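Local coordinates for protein mannan endo-1,6-alpha-mannosidase (Chaetomium thermophilum, PDB 6RY0) that probably acts on alpha-1,6-mannosidic linkages as a calcium-binding family 76 glycosidase, and is linked to the transfer of GPI-anchored glycoproteins into fungal cell walls, at residues A[226-229]-A[233-236]; A[238-243]-A[287-292]; A[269-274]-A[281-286]. All coordinates share one frame; numbering follows the deposited sequence.

Contact 1 (A[226-229]-A[233-236]); sequences FDWL and GYID
Leu-229 and Ile-235 meet where helix 216-231 ends and the chain folds back on its last turn. The tight part is apolar. CD1 of Ile-235 sits over one face of the Phe-226 ring, 4.1 Å from the ring centroid and 26° off the normal, a CH-pi contact. It is displaced toward the rim, and CZ of Phe-226 is its nearest ring atom at 3.7 Å. The Phe-226 torsion sets this up: its CG lies anti to the backbone N (chi1 -169°), which brings the ring beneath that methyl. The same CD1 also touches CB of Leu-229, so one methyl fills the corner between two helix residues. On the Tyr-234 side, CD2 of Leu-229 lies 3.8 Å from CD2 of Tyr-234. CH2 of Trp-228 reaches CE2 of Tyr-234 at 3.8 Å, with the two ring planes nearly perpendicular at 86°.

The polar part is looser. The carbonyl O of Leu-229 takes two weak backbone bonds, from Tyr-234 N at 3.2 Å and from Ile-235 N at 3.3 Å. The first is strongly bent; the second is nearly straight. Gly-233 ends the helix with positive phi in a Schellman motif, and a side chain here would jam against the preceding carbonyl O. Gly-233 is partly exposed, and so are Asp-227 and Asp-236, whose CB atoms each point away from the other segment. Asp-236 bonds to Tyr-243 and to the backbone N of Glu-238 and Thr-239. Trp-228 NE1 is held by the carbonyl O of Cys-176.

The chemistry is consistent with a helix end held by buried apolar side chains together with a Schellman turn. The weak bonds to Leu-229 O still give that carbonyl partners where regular helical bonding stops.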
ATOM      1  N   PHE A 226      10.796   6.193  11.919  1.00  8.24           N
ATOM      2  CA  PHE A 226      11.291   4.826  12.054  1.00  8.42           C
ATOM      3  C   PHE A 226      11.882   4.602  13.440  1.00  8.82           C
ATOM      4  O   PHE A 226      11.621   3.593  14.095  1.00  9.10           O
ATOM      5  CB  PHE A 226      12.334   4.538  10.984  1.00  9.08           C
ATOM      6  CG  PHE A 226      12.671   3.076  10.911  1.00  8.72           C
ATOM      7  CD1 PHE A 226      13.628   2.532  11.741  1.00 10.31           C
ATOM      8  CD2 PHE A 226      12.019   2.232   9.997  1.00  9.20           C
ATOM      9  CE1 PHE A 226      13.913   1.163  11.660  1.00 10.45           C
ATOM     10  CE2 PHE A 226      12.307   0.895   9.927  1.00 10.08           C
ATOM     11  CZ  PHE A 226      13.235   0.381  10.757  1.00 10.45           C
ATOM     12  N   ASP A 227      12.681   5.568  13.900  1.00  8.72           N
ATOM     13  CA  ASP A 227      13.308   5.429  15.193  1.00  9.36           C
ATOM     14  C   ASP A 227      12.276   5.395  16.310  1.00  8.41           C
ATOM     15  O   ASP A 227      12.474   4.709  17.317  1.00  8.30           O
ATOM     16  CB  ASP A 227      14.347   6.514  15.390  1.00 12.33           C
ATOM     17  CG  ASP A 227      15.612   6.285  14.541  1.00 16.13           C
ATOM     18  OD1 ASP A 227      15.766   5.209  13.906  1.00 19.18           O
ATOM     19  OD2 ASP A 227      16.424   7.210  14.487  1.00 18.75           O
ATOM     20  N   TRP A 228      11.166   6.110  16.132  1.00  8.07           N
ATOM     21  CA  TRP A 228      10.070   6.059  17.075  1.00  8.14           C
ATOM     22  C   TRP A 228       9.407   4.673  17.091  1.00  7.51           C
ATOM     23  O   TRP A 228       9.167   4.099  18.139  1.00  8.05           O
ATOM     24  CB  TRP A 228       9.036   7.169  16.775  1.00  8.21           C
ATOM     25  CG  TRP A 228       7.900   7.127  17.736  1.00  8.63           C
ATOM     26  CD1 TRP A 228       7.867   7.699  18.982  1.00  9.63           C
ATOM     27  CD2 TRP A 228       6.660   6.419  17.581  1.00  8.73           C
ATOM     28  NE1 TRP A 228       6.693   7.381  19.606  1.00 10.35           N
ATOM     29  CE2 TRP A 228       5.933   6.594  18.779  1.00  9.53           C
ATOM     30  CE3 TRP A 228       6.082   5.666  16.553  1.00  9.29           C
ATOM     31  CZ2 TRP A 228       4.689   6.046  18.977  1.00 10.32           C
ATOM     32  CZ3 TRP A 228       4.826   5.131  16.745  1.00 10.13           C
ATOM     33  CH2 TRP A 228       4.158   5.303  17.951  1.00 10.34           C
ATOM     34  N   LEU A 229       9.120   4.131  15.902  1.00  7.51           N
ATOM     35  CA  LEU A 229       8.543   2.801  15.802  1.00  7.69           C
ATOM     36  C   LEU A 229       9.429   1.747  16.492  1.00  7.49           C
ATOM     37  O   LEU A 229       8.937   0.790  17.089  1.00  8.17           O
ATOM     38  CB  LEU A 229       8.341   2.428  14.343  1.00  7.64           C
ATOM     39  CG  LEU A 229       7.112   3.049  13.681  1.00  8.19           C
ATOM     40  CD1 LEU A 229       7.170   2.838  12.170  1.00  9.06           C
ATOM     41  CD2 LEU A 229       5.824   2.482  14.255  1.00  8.76           C
ATOM     42  N   GLY A 233       8.734  -0.070  20.414  1.00  8.61           N
ATOM     43  CA  GLY A 233       8.710  -1.511  20.449  1.00  8.91           C
ATOM     44  C   GLY A 233       7.682  -2.138  19.536  1.00  8.00           C
ATOM     45  O   GLY A 233       7.434  -3.335  19.625  1.00  8.24           O
ATOM     46  N   TYR A 234       7.130  -1.366  18.604  1.00  7.49           N
ATOM     47  CA  TYR A 234       6.292  -1.948  17.571  1.00  7.41           C
ATOM     48  C   TYR A 234       7.142  -2.789  16.624  1.00  7.42           C
ATOM     49  O   TYR A 234       6.622  -3.727  16.013  1.00  8.64           O
ATOM     50  CB  TYR A 234       5.471  -0.916  16.816  1.00  7.85           C
ATOM     51  CG  TYR A 234       4.466  -0.132  17.627  1.00  7.91           C
ATOM     52  CD1 TYR A 234       4.181  -0.391  18.975  1.00  8.03           C
ATOM     53  CD2 TYR A 234       3.830   0.931  17.048  1.00  8.40           C
ATOM     54  CE1 TYR A 234       3.296   0.393  19.673  1.00  8.76           C
ATOM     55  CE2 TYR A 234       2.950   1.734  17.742  1.00  8.71           C
ATOM     56  CZ  TYR A 234       2.678   1.472  19.068  1.00  8.59           C
ATOM     57  OH  TYR A 234       1.852   2.283  19.830  1.00 10.06           O
ATOM     58  N   ILE A 235       8.418  -2.453  16.469  1.00  7.23           N
ATOM     59  CA  ILE A 235       9.404  -3.330  15.861  1.00  7.02           C
ATOM     60  C   ILE A 235      10.074  -4.052  17.015  1.00  7.08           C
ATOM     61  O   ILE A 235      10.639  -3.418  17.901  1.00  8.21           O
ATOM     62  CB  ILE A 235      10.440  -2.571  15.058  1.00  7.81           C
ATOM     63  CG1 ILE A 235       9.792  -1.710  13.975  1.00  8.40           C
ATOM     64  CG2 ILE A 235      11.460  -3.552  14.480  1.00  8.72           C
ATOM     65  CD1 ILE A 235      10.766  -0.719  13.340  1.00  9.25           C
ATOM     66  N   ASP A 236      10.016  -5.391  16.996  1.00  7.56           N
ATOM     67  CA  ASP A 236      10.616  -6.180  18.068  1.00  8.01           C
ATOM     68  C   ASP A 236      12.133  -6.068  17.985  1.00  8.05           C
ATOM     69  O   ASP A 236      12.719  -6.376  16.939  1.00  8.45           O
ATOM     70  CB  ASP A 236      10.140  -7.634  17.937  1.00  8.32           C
ATOM     71  CG  ASP A 236      10.499  -8.443  19.144  1.00  9.11           C
ATOM     72  OD1 ASP A 236      11.704  -8.701  19.377  1.00  9.61           O
ATOM     73  OD2 ASP A 236       9.592  -8.844  19.894  1.00 11.20           O
TER

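Contact 2 (A[238-243]-A[287-292]); sequences ETWAVY and VDNLLT
Trp-240 lays its indole against Asn-289 and Leu-290 of helix 281-298. CB of Asn-289 stands over one face of the indole, 3.6 Å from the centroid of the five-membered ring and 18° off the normal. This is a CH-pi contact. ND2 of Asn-289 follows the same face toward CE2 of Trp-240, 3.8 Å away, and the amide is tilted 34° from the ring plane. With CG anti to the carbonyl carbon (chi1 -78°), the Asn-289 side chain runs over the indole.

Leu-290 takes the ring edge. Its CD2 lies in the indole plane, and its CG is 3.8 Å from CE3 of Trp-240. The same CD2 meets CG2 of Val-242 at 3.9 Å, so one methyl joins two loop residues.

No direct hydrogen bond crosses the contact. Water 1 bridges it instead. Its oxygen donates to O of Trp-240 at 2.8 Å and to O of Leu-290 at 2.9 Å.

The loop between helix 216-231 and strand 245-247 is thus laid on helix 281-298. Val-242 also packs on helix 261-278, and Trp-240 meets Tyr-230 of helix 216-231.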
ATOM      1  N   GLU A 238      14.423  -7.860  19.218  0.84  8.54           N
ATOM      2  CA  GLU A 238      15.085  -9.144  19.108  0.84  8.92           C
ATOM      3  C   GLU A 238      14.806  -9.808  17.764  0.84  8.38           C
ATOM      4  O   GLU A 238      15.704 -10.274  17.076  0.84  9.63           O
ATOM      5  CB  GLU A 238      14.652 -10.060  20.263  0.84 10.62           C
ATOM      6  CG  GLU A 238      15.175 -11.491  20.122  0.84 14.03           C
ATOM      7  CD  GLU A 238      14.568 -12.477  21.119  0.84 16.95           C
ATOM      8  OE1 GLU A 238      13.721 -12.092  21.968  0.84 20.96           O
ATOM      9  OE2 GLU A 238      14.917 -13.663  21.043  0.84 17.41           O
ATOM     10  N   THR A 239      13.539  -9.866  17.389  1.00  8.38           N
ATOM     11  CA  THR A 239      13.118 -10.681  16.236  1.00  8.44           C
ATOM     12  C   THR A 239      12.782  -9.870  14.988  1.00  7.87           C
ATOM     13  O   THR A 239      12.634 -10.459  13.911  1.00  7.90           O
ATOM     14  CB  THR A 239      11.880 -11.527  16.571  1.00  8.41           C
ATOM     15  OG1 THR A 239      10.780 -10.609  16.699  1.00  8.53           O
ATOM     16  CG2 THR A 239      12.078 -12.315  17.855  1.00 10.14           C
ATOM     17  N   TRP A 240      12.592  -8.570  15.131  1.00  7.38           N
ATOM     18  CA  TRP A 240      12.186  -7.719  14.023  1.00  7.26           C
ATOM     19  C   TRP A 240      10.819  -8.072  13.460  1.00  7.62           C
ATOM     20  O   TRP A 240      10.465  -7.603  12.379  1.00  8.52           O
ATOM     21  CB  TRP A 240      13.279  -7.583  12.957  1.00  8.31           C
ATOM     22  CG  TRP A 240      14.412  -6.748  13.483  1.00  8.72           C
ATOM     23  CD1 TRP A 240      15.305  -7.056  14.474  1.00 10.01           C
ATOM     24  CD2 TRP A 240      14.701  -5.396  13.136  1.00  9.27           C
ATOM     25  NE1 TRP A 240      16.133  -5.997  14.733  1.00 11.29           N
ATOM     26  CE2 TRP A 240      15.785  -4.970  13.917  1.00 10.86           C
ATOM     27  CE3 TRP A 240      14.142  -4.498  12.232  1.00 11.15           C
ATOM     28  CZ2 TRP A 240      16.335  -3.691  13.808  1.00 13.17           C
ATOM     29  CZ3 TRP A 240      14.686  -3.225  12.144  1.00 13.12           C
ATOM     30  CH2 TRP A 240      15.771  -2.850  12.922  1.00 14.12           C
ATOM     31  N   ALA A 241      10.019  -8.814  14.216  1.00  7.62           N
ATOM     32  CA  ALA A 241       8.588  -8.813  14.010  1.00  7.58           C
ATOM     33  C   ALA A 241       8.055  -7.390  14.115  1.00  7.02           C
ATOM     34  O   ALA A 241       8.621  -6.558  14.820  1.00  7.91           O
ATOM     35  CB  ALA A 241       7.909  -9.676  15.057  1.00  8.58           C
ATOM     36  N   VAL A 242       6.938  -7.138  13.444  1.00  6.95           N
ATOM     37  CA  VAL A 242       6.332  -5.815  13.422  1.00  6.93           C
ATOM     38  C   VAL A 242       4.882  -5.921  13.869  1.00  6.71           C
ATOM     39  O   VAL A 242       4.022  -6.510  13.184  1.00  7.43           O
ATOM     40  CB  VAL A 242       6.463  -5.153  12.043  1.00  7.05           C
ATOM     41  CG1 VAL A 242       5.811  -3.766  12.063  1.00  7.56           C
ATOM     42  CG2 VAL A 242       7.933  -5.048  11.635  1.00  7.32           C
ATOM     43  N   TYR A 243       4.633  -5.424  15.071  1.00  6.92           N
ATOM     44  CA  TYR A 243       3.355  -5.516  15.738  1.00  7.43           C
ATOM     45  C   TYR A 243       2.409  -4.394  15.277  1.00  7.53           C
ATOM     46  O   TYR A 243       2.759  -3.563  14.456  1.00  7.85           O
ATOM     47  CB  TYR A 243       3.599  -5.460  17.255  1.00  7.93           C
ATOM     48  CG  TYR A 243       4.568  -6.532  17.729  1.00  7.99           C
ATOM     49  CD1 TYR A 243       4.379  -7.858  17.394  1.00  8.62           C
ATOM     50  CD2 TYR A 243       5.671  -6.187  18.483  1.00  8.51           C
ATOM     51  CE1 TYR A 243       5.264  -8.828  17.820  1.00  9.69           C
ATOM     52  CE2 TYR A 243       6.567  -7.142  18.910  1.00  9.44           C
ATOM     53  CZ  TYR A 243       6.361  -8.484  18.568  1.00  9.74           C
ATOM     54  OH  TYR A 243       7.222  -9.485  18.971  1.00 10.97           O
ATOM     55  N   VAL A 287      16.968  -3.063   6.476  1.00  7.87           N
ATOM     56  CA  VAL A 287      16.406  -3.834   5.377  1.00  7.51           C
ATOM     57  C   VAL A 287      16.599  -5.315   5.628  1.00  7.27           C
ATOM     58  O   VAL A 287      15.658  -6.113   5.523  1.00  7.55           O
ATOM     59  CB  VAL A 287      17.068  -3.411   4.045  1.00  7.64           C
ATOM     60  CG1 VAL A 287      16.814  -4.427   2.925  1.00  8.38           C
ATOM     61  CG2 VAL A 287      16.593  -2.022   3.615  1.00  8.54           C
ATOM     62  N   ASP A 288      17.824  -5.704   5.951  1.00  7.20           N
ATOM     63  CA  ASP A 288      18.132  -7.127   6.076  1.00  8.00           C
ATOM     64  C   ASP A 288      17.370  -7.753   7.241  1.00  7.61           C
ATOM     65  O   ASP A 288      16.863  -8.866   7.118  1.00  7.75           O
ATOM     66  CB  ASP A 288      19.637  -7.303   6.254  1.00  8.71           C
ATOM     67  CG  ASP A 288      20.425  -6.940   5.005  1.00 11.11           C
ATOM     68  OD1 ASP A 288      19.825  -6.853   3.916  1.00 11.60           O
ATOM     69  OD2 ASP A 288      21.661  -6.797   5.140  1.00 13.43           O
ATOM     70  N   ASN A 289      17.285  -7.053   8.367  1.00  7.51           N
ATOM     71  CA  ASN A 289      16.563  -7.560   9.528  1.00  7.30           C
ATOM     72  C   ASN A 289      15.066  -7.651   9.279  1.00  7.39           C
ATOM     73  O   ASN A 289      14.448  -8.659   9.627  1.00  7.36           O
ATOM     74  CB  ASN A 289      16.858  -6.703  10.753  1.00  8.06           C
ATOM     75  CG  ASN A 289      18.203  -7.015  11.384  1.00 10.54           C
ATOM     76  OD1 ASN A 289      18.650  -8.146  11.367  1.00 14.86           O
ATOM     77  ND2 ASN A 289      18.825  -6.022  11.967  1.00 12.32           N
ATOM     78  N   LEU A 290      14.479  -6.610   8.685  1.00  7.02           N
ATOM     79  CA  LEU A 290      13.070  -6.662   8.375  1.00  6.52           C
ATOM     80  C   LEU A 290      12.784  -7.800   7.397  1.00  6.62           C
ATOM     81  O   LEU A 290      11.789  -8.518   7.547  1.00  7.08           O
ATOM     82  CB  LEU A 290      12.590  -5.340   7.780  1.00  6.82           C
ATOM     83  CG  LEU A 290      12.469  -4.211   8.805  1.00  7.15           C
ATOM     84  CD1 LEU A 290      12.426  -2.861   8.111  1.00  7.96           C
ATOM     85  CD2 LEU A 290      11.250  -4.384   9.722  1.00  8.88           C
ATOM     86  N   LEU A 291      13.624  -7.963   6.390  1.00  6.80           N
ATOM     87  CA  LEU A 291      13.438  -9.017   5.393  1.00  7.02           C
ATOM     88  C   LEU A 291      13.540 -10.400   6.026  1.00  7.25           C
ATOM     89  O   LEU A 291      12.730 -11.289   5.749  1.00  7.10           O
ATOM     90  CB  LEU A 291      14.454  -8.842   4.285  1.00  6.97           C
ATOM     91  CG  LEU A 291      14.399  -9.871   3.152  1.00  7.76           C
ATOM     92  CD1 LEU A 291      12.997 -10.024   2.551  1.00  8.14           C
ATOM     93  CD2 LEU A 291      15.422  -9.529   2.086  1.00  8.93           C
ATOM     94  N   THR A 292      14.536 -10.606   6.882  1.00  7.18           N
ATOM     95  CA  THR A 292      14.654 -11.877   7.583  1.00  7.23           C
ATOM     96  C   THR A 292      13.360 -12.193   8.327  1.00  7.03           C
ATOM     97  O   THR A 292      12.838 -13.306   8.255  1.00  7.60           O
ATOM     98  CB  THR A 292      15.849 -11.868   8.532  1.00  7.94           C
ATOM     99  OG1 THR A 292      17.033 -11.725   7.744  1.00  8.93           O
ATOM    100  CG2 THR A 292      15.952 -13.106   9.391  1.00  8.76           C
TER
HETATM  101  O   HOH W   1       9.929  -8.382   9.782  1.00  8.55           O

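Contact 3 (A[269-274]-A[281-286]); sequences HGAAFM and QKWKDR
Met-274 and Trp-283 form a Met-aromatic contact within an alpha-alpha hairpin, where helix 261-278 is followed almost at once by helix 281-298. The Met-274 side chain runs over one face of the indole. Its CB stands over the middle of the ring system, 3.4 Å from CD2 of Trp-283. It is 15° off the normal of the five-membered ring, as a CH-pi contact. CG moves on toward CZ2 and CE2 of Trp-283, about 4.0 Å from each. A bend at chi2 (-63°) sets SD above the six-membered ring of Trp-283, 5.1 Å from its centroid, a distant sulfur contact. A second bend at chi3 (-73°) returns CE to the indole, 3.7 Å from CZ2 of Trp-283 and close to NE1.

Ala-271, one turn earlier, meets the benzo side of the ring. Its CB lies 4.0 Å from CE3 of Trp-283, and its CA also touches this atom. The small residue lets the two backbones come close.

NE1 of Trp-283 donates to OE2 of Glu-223 on helix 216-231, whose OE1 forms a salt bridge with Lys-282. Phe-226 of that helix meets the indole edge-to-face. A leucine in place of Trp-283 would probably leave Glu-223 without its indole N-H partner and open a gap beside the Met-274 methyl.

The indole face opposite Met-274 is met by Arg-286, whose NH1 lies 3.4 Å above the ring plane of Trp-283, offset toward the rim.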
ATOM      1  N   HIS A 269       9.890  -1.738   2.680  1.00  6.13           N
ATOM      2  CA  HIS A 269       9.866  -0.882   1.492  1.00  6.21           C
ATOM      3  C   HIS A 269      10.488   0.476   1.815  1.00  6.21           C
ATOM      4  O   HIS A 269      11.397   0.912   1.101  1.00  6.91           O
ATOM      5  CB  HIS A 269       8.407  -0.784   1.054  1.00  6.29           C
ATOM      6  CG  HIS A 269       8.142  -0.109  -0.250  1.00  6.13           C
ATOM      7  ND1 HIS A 269       7.704   1.193  -0.333  1.00  7.37           N
ATOM      8  CD2 HIS A 269       8.103  -0.608  -1.507  1.00  6.58           C
ATOM      9  CE1 HIS A 269       7.394   1.447  -1.589  1.00  7.77           C
ATOM     10  NE2 HIS A 269       7.620   0.381  -2.326  1.00  6.85           N
ATOM     11  N   GLY A 270      10.028   1.136   2.866  1.00  6.21           N
ATOM     12  CA  GLY A 270      10.590   2.432   3.173  1.00  6.50           C
ATOM     13  C   GLY A 270      12.041   2.361   3.542  1.00  6.41           C
ATOM     14  O   GLY A 270      12.833   3.249   3.184  1.00  6.86           O
ATOM     15  N   ALA A 271      12.440   1.318   4.283  1.00  6.53           N
ATOM     16  CA  ALA A 271      13.844   1.159   4.661  1.00  6.57           C
ATOM     17  C   ALA A 271      14.717   0.980   3.415  1.00  6.62           C
ATOM     18  O   ALA A 271      15.853   1.464   3.389  1.00  7.14           O
ATOM     19  CB  ALA A 271      13.999  -0.010   5.613  1.00  6.93           C
ATOM     20  N   ALA A 272      14.210   0.286   2.395  1.00  6.65           N
ATOM     21  CA  ALA A 272      14.951   0.116   1.170  1.00  6.76           C
ATOM     22  C   ALA A 272      15.155   1.456   0.462  1.00  7.07           C
ATOM     23  O   ALA A 272      16.239   1.731  -0.034  1.00  8.22           O
ATOM     24  CB  ALA A 272      14.241  -0.880   0.259  1.00  7.35           C
ATOM     25  N   PHE A 273      14.124   2.317   0.428  1.00  6.77           N
ATOM     26  CA  PHE A 273      14.293   3.643  -0.110  1.00  7.19           C
ATOM     27  C   PHE A 273      15.317   4.435   0.691  1.00  7.19           C
ATOM     28  O   PHE A 273      16.145   5.140   0.095  1.00  8.26           O
ATOM     29  CB  PHE A 273      12.935   4.396  -0.207  1.00  6.96           C
ATOM     30  CG  PHE A 273      12.139   4.030  -1.440  1.00  6.94           C
ATOM     31  CD1 PHE A 273      11.276   2.936  -1.441  1.00  7.68           C
ATOM     32  CD2 PHE A 273      12.225   4.780  -2.592  1.00  7.28           C
ATOM     33  CE1 PHE A 273      10.564   2.603  -2.587  1.00  8.10           C
ATOM     34  CE2 PHE A 273      11.521   4.440  -3.742  1.00  7.91           C
ATOM     35  CZ  PHE A 273      10.685   3.349  -3.731  1.00  7.93           C
ATOM     36  N   MET A 274      15.297   4.316   2.012  1.00  7.07           N
ATOM     37  CA  MET A 274      16.277   5.015   2.832  1.00  7.47           C
ATOM     38  C   MET A 274      17.688   4.493   2.587  1.00  7.74           C
ATOM     39  O   MET A 274      18.642   5.280   2.553  1.00  8.91           O
ATOM     40  CB  MET A 274      15.978   4.922   4.317  1.00  7.53           C
ATOM     41  CG  MET A 274      14.713   5.650   4.746  1.00  8.09           C
ATOM     42  SD  MET A 274      14.780   7.440   4.480  1.00  9.37           S
ATOM     43  CE  MET A 274      15.908   7.904   5.793  1.00 11.14           C
ATOM     44  N   GLN A 281      24.929   2.270   6.160  1.00 13.26           N
ATOM     45  CA  GLN A 281      24.869   0.868   6.557  1.00 13.49           C
ATOM     46  C   GLN A 281      23.750   0.562   7.535  1.00 11.37           C
ATOM     47  O   GLN A 281      23.205  -0.535   7.525  1.00 11.64           O
ATOM     48  CB  GLN A 281      26.209   0.463   7.182  1.00 15.62           C
ATOM     49  CG  GLN A 281      26.319  -0.995   7.579  1.00 18.78           C
ATOM     50  CD  GLN A 281      26.254  -1.935   6.420  1.00 21.45           C
ATOM     51  OE1 GLN A 281      26.749  -1.642   5.321  1.00 23.04           O
ATOM     52  NE2 GLN A 281      25.655  -3.096   6.653  1.00 21.66           N
ATOM     53  N   LYS A 282      23.390   1.508   8.388  1.00 11.05           N
ATOM     54  CA  LYS A 282      22.313   1.226   9.330  1.00 10.77           C
ATOM     55  C   LYS A 282      21.016   0.884   8.598  1.00  9.84           C
ATOM     56  O   LYS A 282      20.245   0.041   9.061  1.00  9.82           O
ATOM     57  CB  LYS A 282      22.110   2.354  10.342  1.00 12.77           C
ATOM     58  CG  LYS A 282      21.331   3.540   9.909  1.00 14.63           C
ATOM     59  CD  LYS A 282      21.263   4.595  11.033  1.00 16.84           C
ATOM     60  CE  LYS A 282      20.446   5.800  10.596  1.00 18.26           C
ATOM     61  NZ  LYS A 282      20.509   6.885  11.557  1.00 19.16           N
ATOM     62  N   TRP A 283      20.764   1.523   7.475  1.00  8.95           N
ATOM     63  CA  TRP A 283      19.583   1.215   6.694  1.00  8.26           C
ATOM     64  C   TRP A 283      19.691  -0.116   5.986  1.00  8.25           C
ATOM     65  O   TRP A 283      18.680  -0.805   5.852  1.00  8.64           O
ATOM     66  CB  TRP A 283      19.222   2.356   5.727  1.00  8.80           C
ATOM     67  CG  TRP A 283      18.652   3.532   6.453  1.00  8.86           C
ATOM     68  CD1 TRP A 283      19.215   4.772   6.610  1.00  8.65           C
ATOM     69  CD2 TRP A 283      17.396   3.588   7.131  1.00  8.60           C
ATOM     70  NE1 TRP A 283      18.406   5.578   7.356  1.00  9.33           N
ATOM     71  CE2 TRP A 283      17.273   4.877   7.686  1.00  8.77           C
ATOM     72  CE3 TRP A 283      16.358   2.673   7.310  1.00  9.25           C
ATOM     73  CZ2 TRP A 283      16.141   5.261   8.415  1.00 10.48           C
ATOM     74  CZ3 TRP A 283      15.253   3.070   8.031  1.00 10.90           C
ATOM     75  CH2 TRP A 283      15.165   4.331   8.593  1.00 11.31           C
ATOM     76  N   LYS A 284      20.869  -0.490   5.513  1.00  8.85           N
ATOM     77  CA  LYS A 284      21.044  -1.832   4.975  0.52  8.98           C
ATOM     78  C   LYS A 284      20.725  -2.870   6.034  1.00  8.72           C
ATOM     79  O   LYS A 284      20.054  -3.864   5.761  1.00  9.11           O
ATOM     80  CB  LYS A 284      22.454  -2.059   4.426  0.52 10.21           C
ATOM     81  CG  LYS A 284      22.552  -3.393   3.694  0.52 11.26           C
ATOM     82  CD  LYS A 284      23.907  -3.642   3.101  0.52 11.62           C
ATOM     83  CE  LYS A 284      23.983  -4.999   2.417  0.52 12.68           C
ATOM     84  NZ  LYS A 284      23.810  -6.132   3.366  0.52 13.35           N
ATOM     85  N   ASP A 285      21.218  -2.654   7.247  1.00  9.29           N
ATOM     86  CA  ASP A 285      20.969  -3.584   8.338  1.00  9.74           C
ATOM     87  C   ASP A 285      19.494  -3.701   8.634  1.00  9.09           C
ATOM     88  O   ASP A 285      18.982  -4.799   8.896  1.00  9.35           O
ATOM     89  CB  ASP A 285      21.691  -3.151   9.623  1.00 12.32           C
ATOM     90  CG  ASP A 285      23.185  -3.193   9.534  1.00 15.92           C
ATOM     91  OD1 ASP A 285      23.728  -3.868   8.641  1.00 15.57           O
ATOM     92  OD2 ASP A 285      23.830  -2.586  10.409  1.00 18.77           O
ATOM     93  N   ARG A 286      18.788  -2.569   8.597  1.00  8.77           N
ATOM     94  CA  ARG A 286      17.349  -2.560   8.856  1.00  8.55           C
ATOM     95  C   ARG A 286      16.590  -3.291   7.745  1.00  8.11           C
ATOM     96  O   ARG A 286      15.679  -4.063   8.029  1.00  8.31           O
ATOM     97  CB  ARG A 286      16.851  -1.120   9.040  1.00  8.67           C
ATOM     98  CG  ARG A 286      17.355  -0.493  10.323  1.00  9.33           C
ATOM     99  CD  ARG A 286      17.257   1.010  10.328  1.00  9.53           C
ATOM    100  NE  ARG A 286      17.942   1.522  11.500  1.00 11.79           N
ATOM    101  CZ  ARG A 286      17.840   2.750  11.946  1.00 12.46           C
ATOM    102  NH1 ARG A 286      17.071   3.633  11.323  1.00 12.96           N
ATOM    103  NH2 ARG A 286      18.536   3.091  13.032  1.00 14.64           N
TER

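Overall arrangement
From the N terminus, contact 1 comes first. It closes a very short loop, folding 233-236 back on the end of helix 216-231. The chain then enters 238-243, where contact 2 opens. Contact 2 closes only at 287-292, after strand 245-247 and helix 261-278. Contact 3 is nested inside that long loop and joins helices 261-278 and 281-298 across their short turn. Contacts 2 and 3 share helix 281-298. Contact 1 stands in series with both but touches each: Ile-235 packs on Trp-240, and Phe-226 on Trp-283. Together they tie three helices and one connecting loop, away from the calcium site.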